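Local coordinates for esterase (Staphylococcus aureus subsp. aureus USA300_TCH1516, PDB 3D7R), which probably hydrolyses ester bonds as an esterase of the alpha/beta hydrolase fold, with its natural substrate not established, at residues A[70-74]-A[120-124]; A[84-90]-A[129-135]; A[114-118]-A[298-303]. One frame throughout, in Å; residues are numbered along the deposited sequence.

Contact 1. Residues A[70-74]-A[120-124]; sequences LNVKA and DKITL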
loop_
_atom_site.group_PDB
_atom_site.type_symbol
_atom_site.label_atom_id
_atom_site.label_comp_id
_atom_site.label_asym_id
_atom_site.label_seq_id
_atom_site.Cartn_x
_atom_site.Cartn_y
_atom_site.Cartn_z
ATOM N N LEU A 70 -17.536 13.377 1.755
ATOM C CA LEU A 70 -16.969 12.704 2.922
ATOM C C LEU A 70 -16.678 13.655 4.070
ATOM O O LEU A 70 -15.951 14.630 3.902
ATOM C CB LEU A 70 -15.704 11.898 2.558
ATOM C CG LEU A 70 -15.032 11.151 3.720
ATOM C CD1 LEU A 70 -15.867 9.970 4.278
ATOM C CD2 LEU A 70 -13.670 10.664 3.309
ATOM N N ASN A 71 -17.268 13.370 5.231
ATOM C CA ASN A 71 -16.904 14.063 6.466
ATOM C C ASN A 71 -15.631 13.421 7.008
ATOM O O ASN A 71 -15.644 12.269 7.436
ATOM C CB ASN A 71 -18.050 13.979 7.480
ATOM C CG ASN A 71 -17.700 14.599 8.835
ATOM O OD1 ASN A 71 -17.128 15.679 8.904
ATOM N ND2 ASN A 71 -18.062 13.910 9.917
ATOM N N VAL A 72 -14.522 14.147 6.934
ATOM C CA VAL A 72 -13.264 13.690 7.514
ATOM C C VAL A 72 -13.225 14.151 8.976
ATOM O O VAL A 72 -13.320 15.342 9.260
ATOM C CB VAL A 72 -12.037 14.219 6.711
ATOM C CG1 VAL A 72 -10.668 13.919 7.445
ATOM C CG2 VAL A 72 -12.047 13.656 5.282
ATOM N N LYS A 73 -13.134 13.199 9.901
ATOM C CA LYS A 73 -13.244 13.525 11.306
ATOM C C LYS A 73 -11.932 14.060 11.842
ATOM O O LYS A 73 -11.932 14.926 12.711
ATOM C CB LYS A 73 -13.698 12.306 12.118
ATOM C CG LYS A 73 -15.148 11.928 11.924
ATOM C CD LYS A 73 -15.438 10.639 12.723
ATOM C CE LYS A 73 -16.882 10.191 12.567
ATOM N NZ LYS A 73 -17.035 8.741 12.939
ATOM N N ALA A 74 -10.812 13.546 11.329
ATOM C CA ALA A 74 -9.512 14.054 11.745
ATOM C C ALA A 74 -9.343 15.454 11.178
ATOM O O ALA A 74 -10.037 15.833 10.225
ATOM C CB ALA A 74 -8.356 13.115 11.283
ATOM N N ASP A 120 -8.653 8.201 7.733
ATOM C CA ASP A 120 -9.335 8.907 8.810
ATOM C C ASP A 120 -9.514 7.999 10.029
ATOM O O ASP A 120 -9.104 8.365 11.136
ATOM C CB ASP A 120 -10.680 9.449 8.320
ATOM C CG ASP A 120 -11.283 10.449 9.274
ATOM O OD1 ASP A 120 -10.544 11.300 9.803
ATOM O OD2 ASP A 120 -12.501 10.392 9.495
ATOM N N LYS A 121 -10.073 6.801 9.815
ATOM C CA LYS A 121 -10.255 5.823 10.894
ATOM C C LYS A 121 -8.956 5.429 11.582
ATOM O O LYS A 121 -8.922 5.337 12.807
ATOM C CB LYS A 121 -10.958 4.545 10.407
ATOM C CG LYS A 121 -12.348 4.773 9.794
ATOM C CD LYS A 121 -13.350 3.758 10.322
ATOM C CE LYS A 121 -14.636 3.768 9.504
ATOM N NZ LYS A 121 -15.368 5.061 9.475
ATOM N N ILE A 122 -7.902 5.176 10.799
ATOM C CA ILE A 122 -6.615 4.787 11.377
ATOM C C ILE A 122 -6.048 5.926 12.236
ATOM O O ILE A 122 -5.471 5.684 13.318
ATOM C CB ILE A 122 -5.582 4.386 10.270
ATOM C CG1 ILE A 122 -5.969 3.044 9.623
ATOM C CG2 ILE A 122 -4.159 4.280 10.851
ATOM C CD1 ILE A 122 -5.280 2.798 8.290
ATOM N N THR A 123 -6.182 7.162 11.735
ATOM C CA THR A 123 -5.748 8.332 12.496
ATOM C C THR A 123 -6.438 8.356 13.865
ATOM O O THR A 123 -5.792 8.493 14.896
ATOM C CB THR A 123 -6.075 9.658 11.750
ATOM O OG1 THR A 123 -5.488 9.633 10.445
ATOM C CG2 THR A 123 -5.554 10.903 12.540
ATOM N N LEU A 124 -7.760 8.229 13.862
ATOM C CA LEU A 124 -8.538 8.300 15.086
ATOM C C LEU A 124 -8.266 7.127 16.026
ATOM O O LEU A 124 -8.322 7.299 17.253
ATOM C CB LEU A 124 -10.037 8.410 14.767
ATOM C CG LEU A 124 -10.600 9.841 14.648
ATOM C CD1 LEU A 124 -9.983 10.623 13.500
ATOM C CD2 LEU A 124 -12.124 9.785 14.497
#
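Asp120, near the middle of helix 113-126, uses both carboxylate oxygens to hold two consecutive backbone N-H groups, those of Lys73 and Ala74, just where the chain leaves a loop to enter strand 75-81. OD1 receives Ala74 N at 2.7 Å through its syn lone pair, and the N-H...O angle of 161° shows a nearly straight bond. The neighbouring bond, from Lys73 N to OD2, measures 2.9 Å. It too arrives on the syn side, but 32° out of the carboxylate plane. With chi1 at -167°, CG of Asp120 lies opposite its own backbone N, and the carboxylate is carried out from the helix to the loop. Two grips on one group limit its rotation about the CB-CG bond.

Apolar atoms close in around this pair. Ala74 CB lies 3.7 Å from Leu124 CD1, one helical turn beyond Asp120, and Thr123 CG2 also packs on Ala74 CB. The other branch of Leu124 meets the lysine: CD2 is 3.8 Å from Lys73 CB, the two side chains crossing at about a right angle. Past that point the lysine is extended and its end leads away; NZ remains 5.9 Å from Asp120 OD2, so it is the lysine's backbone, not its charge, that the aspartate binds. Val72, Ala74 and Thr123 also touch Phe89 of strand 84-90. One helix carboxylate accepting the N-H groups of two consecutive loop residues thus fastens the lead-in to edge strand 75-81 to helix 113-126, which connects the parallel neighbouring strands 98-102 and 129-133 in a beta-alpha-beta crossover of the alpha/beta hydrolase fold.

Contact 2. Residues A[84-90]-A[129-135]; sequences MQVFRFN and EVVLPIY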
loop_
_atom_site.group_PDB
_atom_site.type_symbol
_atom_site.label_atom_id
_atom_site.label_comp_id
_atom_site.label_asym_id
_atom_site.label_seq_id
_atom_site.Cartn_x
_atom_site.Cartn_y
_atom_site.Cartn_z
HETATM N N MSE A 84 4.712 18.108 -5.097
HETATM C CA MSE A 84 3.877 16.920 -4.824
HETATM C C MSE A 84 2.876 17.246 -3.714
HETATM O O MSE A 84 3.268 17.781 -2.682
HETATM C CB MSE A 84 4.749 15.745 -4.371
HETATM C CG MSE A 84 3.954 14.522 -3.882
HETATM SE SE MSE A 84 5.033 12.928 -3.513
HETATM C CE MSE A 84 6.069 13.549 -1.986
ATOM N N GLN A 85 1.603 16.904 -3.904
ATOM C CA GLN A 85 0.600 17.026 -2.843
ATOM C C GLN A 85 0.884 16.035 -1.714
ATOM O O GLN A 85 1.079 14.847 -1.973
ATOM C CB GLN A 85 -0.790 16.721 -3.376
ATOM C CG GLN A 85 -1.362 17.789 -4.297
ATOM C CD GLN A 85 -2.719 17.384 -4.762
ATOM O OE1 GLN A 85 -2.853 16.601 -5.695
ATOM N NE2 GLN A 85 -3.745 17.854 -4.067
ATOM N N VAL A 86 0.883 16.527 -0.475
ATOM C CA VAL A 86 0.945 15.664 0.711
ATOM C C VAL A 86 -0.184 16.068 1.664
ATOM O O VAL A 86 -0.254 17.216 2.104
ATOM C CB VAL A 86 2.304 15.723 1.455
ATOM C CG1 VAL A 86 2.293 14.755 2.658
ATOM C CG2 VAL A 86 3.476 15.354 0.529
ATOM N N PHE A 87 -1.078 15.135 1.961
ATOM C CA PHE A 87 -2.121 15.376 2.963
ATOM C C PHE A 87 -1.678 14.810 4.306
ATOM O O PHE A 87 -1.067 13.747 4.354
ATOM C CB PHE A 87 -3.434 14.718 2.522
ATOM C CG PHE A 87 -3.976 15.295 1.251
ATOM C CD1 PHE A 87 -4.821 16.407 1.292
ATOM C CD2 PHE A 87 -3.617 14.748 0.007
ATOM C CE1 PHE A 87 -5.310 16.980 0.097
ATOM C CE2 PHE A 87 -4.114 15.297 -1.181
ATOM C CZ PHE A 87 -4.947 16.416 -1.139
ATOM N N ARG A 88 -1.978 15.516 5.396
ATOM C CA ARG A 88 -1.744 14.961 6.723
ATOM C C ARG A 88 -3.044 14.961 7.500
ATOM O O ARG A 88 -3.789 15.942 7.466
ATOM C CB ARG A 88 -0.686 15.772 7.458
ATOM C CG ARG A 88 0.685 15.733 6.767
ATOM C CD ARG A 88 1.789 16.007 7.776
ATOM N NE ARG A 88 3.068 16.331 7.148
ATOM C CZ ARG A 88 4.197 16.496 7.826
ATOM N NH1 ARG A 88 4.200 16.334 9.141
ATOM N NH2 ARG A 88 5.318 16.821 7.184
ATOM N N PHE A 89 -3.312 13.852 8.177
ATOM C CA PHE A 89 -4.457 13.729 9.049
ATOM C C PHE A 89 -3.931 13.641 10.473
ATOM O O PHE A 89 -3.017 12.852 10.755
ATOM C CB PHE A 89 -5.232 12.429 8.804
ATOM C CG PHE A 89 -5.699 12.220 7.379
ATOM C CD1 PHE A 89 -7.053 12.281 7.067
ATOM C CD2 PHE A 89 -4.783 11.906 6.370
ATOM C CE1 PHE A 89 -7.495 12.073 5.755
ATOM C CE2 PHE A 89 -5.195 11.681 5.069
ATOM C CZ PHE A 89 -6.568 11.764 4.755
ATOM N N ASN A 90 -4.534 14.410 11.379
ATOM C CA ASN A 90 -4.255 14.205 12.788
ATOM C C ASN A 90 -5.505 14.442 13.624
ATOM O O ASN A 90 -6.450 15.111 13.182
ATOM C CB ASN A 90 -3.019 14.998 13.276
ATOM C CG ASN A 90 -3.069 16.464 12.910
ATOM O OD1 ASN A 90 -4.005 17.180 13.271
ATOM N ND2 ASN A 90 -2.041 16.929 12.213
ATOM N N GLU A 129 -0.156 10.798 13.423
ATOM C CA GLU A 129 -0.455 11.621 12.269
ATOM C C GLU A 129 -0.224 10.794 11.004
ATOM O O GLU A 129 0.891 10.297 10.768
ATOM C CB GLU A 129 0.439 12.855 12.242
ATOM C CG GLU A 129 0.252 13.696 11.010
ATOM C CD GLU A 129 0.973 15.020 11.120
ATOM O OE1 GLU A 129 2.201 15.048 10.866
ATOM O OE2 GLU A 129 0.293 16.026 11.435
ATOM N N VAL A 130 -1.268 10.654 10.192
ATOM C CA VAL A 130 -1.164 9.851 8.964
ATOM C C VAL A 130 -0.796 10.766 7.802
ATOM O O VAL A 130 -1.457 11.794 7.575
ATOM C CB VAL A 130 -2.461 9.093 8.674
ATOM C CG1 VAL A 130 -2.404 8.389 7.277
ATOM C CG2 VAL A 130 -2.731 8.079 9.786
ATOM N N VAL A 131 0.260 10.397 7.088
ATOM C CA VAL A 131 0.788 11.234 6.004
ATOM C C VAL A 131 0.569 10.524 4.664
ATOM O O VAL A 131 1.061 9.401 4.441
ATOM C CB VAL A 131 2.288 11.571 6.218
ATOM C CG1 VAL A 131 2.812 12.487 5.095
ATOM C CG2 VAL A 131 2.508 12.248 7.602
ATOM N N LEU A 132 -0.177 11.196 3.795
ATOM C CA LEU A 132 -0.606 10.655 2.502
ATOM C C LEU A 132 0.022 11.445 1.345
ATOM O O LEU A 132 -0.549 12.431 0.892
ATOM C CB LEU A 132 -2.146 10.699 2.403
ATOM C CG LEU A 132 -2.832 10.243 1.098
ATOM C CD1 LEU A 132 -2.507 8.784 0.779
ATOM C CD2 LEU A 132 -4.352 10.496 1.132
ATOM N N PRO A 133 1.214 11.016 0.870
ATOM C CA PRO A 133 1.807 11.585 -0.359
ATOM C C PRO A 133 1.124 11.110 -1.653
ATOM O O PRO A 133 0.882 9.914 -1.830
ATOM C CB PRO A 133 3.245 11.093 -0.307
ATOM C CG PRO A 133 3.164 9.759 0.450
ATOM C CD PRO A 133 2.064 9.981 1.482
ATOM N N ILE A 134 0.789 12.049 -2.540
ATOM C CA ILE A 134 0.243 11.683 -3.846
ATOM C C ILE A 134 1.453 11.522 -4.790
ATOM O O ILE A 134 1.815 12.444 -5.507
ATOM C CB ILE A 134 -0.789 12.727 -4.352
ATOM C CG1 ILE A 134 -1.856 13.023 -3.282
ATOM C CG2 ILE A 134 -1.444 12.273 -5.658
ATOM C CD1 ILE A 134 -2.588 11.774 -2.692
ATOM N N TYR A 135 2.095 10.351 -4.714
ATOM C CA TYR A 135 3.383 10.075 -5.365
ATOM C C TYR A 135 3.176 9.913 -6.871
ATOM O O TYR A 135 2.059 9.617 -7.311
ATOM C CB TYR A 135 4.023 8.814 -4.746
ATOM C CG TYR A 135 3.095 7.607 -4.752
ATOM C CD1 TYR A 135 2.924 6.837 -5.914
ATOM C CD2 TYR A 135 2.373 7.243 -3.607
ATOM C CE1 TYR A 135 2.071 5.752 -5.927
ATOM C CE2 TYR A 135 1.501 6.148 -3.617
ATOM C CZ TYR A 135 1.352 5.420 -4.787
ATOM O OH TYR A 135 0.509 4.327 -4.829
HETATM O O HOH W 1 1.336 15.007 -6.088
#
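Strands 84-90 and 129-133 pair antiparallel in the alpha/beta hydrolase sheet, Phe87 facing Leu132 and Phe89 facing Val130 as hydrogen-bonded pairs. The axes of the two segments run at 162° to each other. Leu132 N donates to Phe87 O at 2.8 Å, and Ile134 N continues the pattern to Gln85 O at 2.9 Å, beyond the last bridge.

The two faces differ in character. Phe87, Phe89, Val130 and Leu132 form the apolar one, turned to helix 113-126; Trp116 of that helix meets both phenylalanine rings, and Phe87 also brings its ring edge to Ile134 CG1. On the other face, towards helix 143-161, Val86 CG1 and Val131 CG1 are pressed together at 3.4 Å, closer than usual van der Waals contact. Beside them Arg88 runs along Val131 CG2 to a salt bridge with Glu129. A single N-H...O bond joins the two groups, NH1 to OE1 at 2.9 Å, with their planes 84° apart; NH2 is taken by Glu160, and OE1 also meets Lys98. The buried NE of Arg88 has no partner in the model.

Glu129, its CG opposite the backbone N (chi1 176°), reaches across to strand 84-90, where OE2 accepts a 2.6 Å hydrogen bond from Asn90 ND2 on its anti lone pair, close to the amide plane. ND2 also bonds Glu77. At the opposite end, water 1 accepts from Gln85 N at 2.9 Å and donates to Ile134 O at 2.7 Å.

Contact 3. Residues A[114-118]-A[298-303]; sequences FHWRL and DFPIYP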
loop_
_atom_site.group_PDB
_atom_site.type_symbol
_atom_site.label_atom_id
_atom_site.label_comp_id
_atom_site.label_asym_id
_atom_site.label_seq_id
_atom_site.Cartn_x
_atom_site.Cartn_y
_atom_site.Cartn_z
ATOM N N PHE A 114 -12.611 5.659 -0.456
ATOM C CA PHE A 114 -12.545 4.681 0.631
ATOM C C PHE A 114 -11.167 4.678 1.302
ATOM O O PHE A 114 -11.042 4.280 2.474
ATOM C CB PHE A 114 -12.859 3.261 0.109
ATOM C CG PHE A 114 -14.333 2.982 -0.096
ATOM C CD1 PHE A 114 -15.249 4.013 -0.327
ATOM C CD2 PHE A 114 -14.809 1.680 -0.062
ATOM C CE1 PHE A 114 -16.627 3.741 -0.508
ATOM C CE2 PHE A 114 -16.177 1.404 -0.261
ATOM C CZ PHE A 114 -17.079 2.441 -0.478
ATOM N N HIS A 115 -10.130 5.082 0.564
ATOM C CA HIS A 115 -8.812 5.290 1.167
ATOM C C HIS A 115 -8.871 6.477 2.121
ATOM O O HIS A 115 -8.312 6.428 3.207
ATOM C CB HIS A 115 -7.725 5.554 0.118
ATOM C CG HIS A 115 -7.170 4.322 -0.538
ATOM N ND1 HIS A 115 -7.137 4.161 -1.909
ATOM C CD2 HIS A 115 -6.588 3.215 -0.017
ATOM C CE1 HIS A 115 -6.589 2.994 -2.203
ATOM N NE2 HIS A 115 -6.238 2.404 -1.071
ATOM N N TRP A 116 -9.539 7.553 1.708
ATOM C CA TRP A 116 -9.699 8.708 2.585
ATOM C C TRP A 116 -10.344 8.282 3.892
ATOM O O TRP A 116 -9.887 8.635 4.986
ATOM C CB TRP A 116 -10.531 9.782 1.882
ATOM C CG TRP A 116 -9.667 10.584 0.959
ATOM C CD1 TRP A 116 -9.229 10.231 -0.298
ATOM C CD2 TRP A 116 -9.079 11.851 1.247
ATOM N NE1 TRP A 116 -8.431 11.229 -0.808
ATOM C CE2 TRP A 116 -8.309 12.224 0.125
ATOM C CE3 TRP A 116 -9.137 12.712 2.339
ATOM C CZ2 TRP A 116 -7.610 13.429 0.068
ATOM C CZ3 TRP A 116 -8.421 13.897 2.290
ATOM C CH2 TRP A 116 -7.672 14.246 1.161
ATOM N N ARG A 117 -11.383 7.470 3.763
ATOM C CA ARG A 117 -12.151 7.036 4.921
ATOM C C ARG A 117 -11.334 6.103 5.830
ATOM O O ARG A 117 -11.361 6.247 7.054
ATOM C CB ARG A 117 -13.436 6.388 4.436
ATOM C CG ARG A 117 -14.362 5.980 5.518
ATOM C CD ARG A 117 -15.698 5.668 4.915
ATOM N NE ARG A 117 -16.558 5.216 5.975
ATOM C CZ ARG A 117 -17.688 4.548 5.795
ATOM N NH1 ARG A 117 -18.098 4.251 4.554
ATOM N NH2 ARG A 117 -18.386 4.177 6.865
ATOM N N LEU A 118 -10.594 5.170 5.229
ATOM C CA LEU A 118 -9.726 4.264 5.984
ATOM C C LEU A 118 -8.664 5.032 6.781
ATOM O O LEU A 118 -8.428 4.745 7.945
ATOM C CB LEU A 118 -9.039 3.259 5.039
ATOM C CG LEU A 118 -7.953 2.333 5.629
ATOM C CD1 LEU A 118 -8.489 1.484 6.820
ATOM C CD2 LEU A 118 -7.331 1.417 4.549
ATOM N N ASP A 298 -7.676 -6.183 -0.182
ATOM C CA ASP A 298 -7.717 -4.797 0.294
ATOM C C ASP A 298 -8.933 -4.603 1.183
ATOM O O ASP A 298 -9.468 -3.474 1.295
ATOM C CB ASP A 298 -7.809 -3.848 -0.913
ATOM C CG ASP A 298 -7.040 -2.530 -0.727
ATOM O OD1 ASP A 298 -6.154 -2.439 0.136
ATOM O OD2 ASP A 298 -7.322 -1.580 -1.496
ATOM N N PHE A 299 -9.368 -5.684 1.840
ATOM C CA PHE A 299 -10.669 -5.669 2.532
ATOM C C PHE A 299 -10.901 -4.505 3.519
ATOM O O PHE A 299 -12.025 -4.048 3.611
ATOM C CB PHE A 299 -11.008 -7.027 3.169
ATOM C CG PHE A 299 -10.267 -7.315 4.443
ATOM C CD1 PHE A 299 -10.767 -6.869 5.676
ATOM C CD2 PHE A 299 -9.084 -8.051 4.418
ATOM C CE1 PHE A 299 -10.081 -7.135 6.879
ATOM C CE2 PHE A 299 -8.377 -8.325 5.603
ATOM C CZ PHE A 299 -8.874 -7.867 6.836
ATOM N N PRO A 300 -9.856 -4.036 4.250
ATOM C CA PRO A 300 -10.077 -2.965 5.227
ATOM C C PRO A 300 -10.620 -1.639 4.668
ATOM O O PRO A 300 -11.032 -0.786 5.456
ATOM C CB PRO A 300 -8.683 -2.755 5.838
ATOM C CG PRO A 300 -8.024 -4.132 5.693
ATOM C CD PRO A 300 -8.440 -4.469 4.272
ATOM N N ILE A 301 -10.602 -1.453 3.338
ATOM C CA ILE A 301 -11.179 -0.236 2.729
ATOM C C ILE A 301 -12.699 -0.267 2.733
ATOM O O ILE A 301 -13.362 0.780 2.599
ATOM C CB ILE A 301 -10.665 0.010 1.283
ATOM C CG1 ILE A 301 -11.155 -1.099 0.331
ATOM C CG2 ILE A 301 -9.140 0.137 1.279
ATOM C CD1 ILE A 301 -11.108 -0.730 -1.166
ATOM N N TYR A 302 -13.258 -1.469 2.875
ATOM C CA TYR A 302 -14.701 -1.637 2.916
ATOM C C TYR A 302 -15.293 -1.381 4.308
ATOM O O TYR A 302 -14.686 -1.747 5.330
ATOM C CB TYR A 302 -15.101 -3.032 2.397
ATOM C CG TYR A 302 -14.699 -3.258 0.943
ATOM C CD1 TYR A 302 -15.433 -2.693 -0.096
ATOM C CD2 TYR A 302 -13.557 -4.014 0.615
ATOM C CE1 TYR A 302 -15.071 -2.893 -1.446
ATOM C CE2 TYR A 302 -13.178 -4.211 -0.733
ATOM C CZ TYR A 302 -13.939 -3.649 -1.758
ATOM O OH TYR A 302 -13.572 -3.845 -3.086
ATOM N N PRO A 303 -16.485 -0.756 4.359
ATOM C CA PRO A 303 -17.169 -0.479 5.629
ATOM C C PRO A 303 -17.867 -1.721 6.216
ATOM O O PRO A 303 -19.098 -1.807 6.256
ATOM C CB PRO A 303 -18.164 0.630 5.248
ATOM C CG PRO A 303 -18.516 0.325 3.832
ATOM C CD PRO A 303 -17.253 -0.250 3.200
HETATM O O HOH W 2 -13.324 3.030 3.752
#
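Phe114 and Ile301 make the dense centre of this contact, where the start of helix 113-126 meets a short 3-10 turn. Phe114 CD2 comes within 3.2 Å of Ile301 O, the carbonyl oxygen. Phe114 CB is 4.1 Å from Ile301 CB. Farther along the ring, CE2 lies 4.0 Å from Pro303 CD and also approaches Tyr302 CD1, which sits at the ring's edge. With chi1 at -79°, the ring's CG stands opposite its own carbonyl carbon, and the ring spans the residues from Ile301 to Pro303. One turn along the helix, Leu118 divides its branches: CD2 packs at 4.0 Å on Ile301 CG2, while CD1 is 3.7 Å from Pro300 O. Also on the buried side, His115 and Asp298 merely approach, NE2 to OD2 being 4.2 Å; NE2 is hydrogen-bonded to Asp171 instead.

The more exposed side is looser. Arg117, extended and partly exposed, crosses Pro303 at about a right angle, with NH1 3.7 Å from its CB, and a dimethyl sulfoxide molecule, probably from the crystallisation liquor, lies beside the arginine. No direct hydrogen bond joins the segments; water 2 donates to Phe114 O at 2.9 Å, but its bridge to Ile301 O is unusually short and therefore doubtful.

The 298-303 segment belongs to the loop that leaves strand 287-292, the last of the sheet, and leads into helix 305-318. Leu118 touches Ile311 of that helix, so helix 113-126 packs against both the loop and the helix that follows it.

In the fold
Helix 113-126 is the common element: contacts 1 and 3 use successive parts of it, their centres 11 Å apart, and contact 2 holds the strand that follows it. Trp116 is a shared contact point, with its CB 3.6 Å from Leu70 CD2 of contact 1 and its CE3 3.7 Å from Phe89 CZ of contact 2. Thr123 CG2 similarly links contact 1 to Asn90 CA at 3.6 Å. Contact 3 includes the loop after the last strand, where the catalytic histidine is expected in this fold, so it probably borders the active site. Its centre is 16 Å from that of contact 2. The sodium ion modelled about 3 Å from the Arg88 side chain belongs to contact 2.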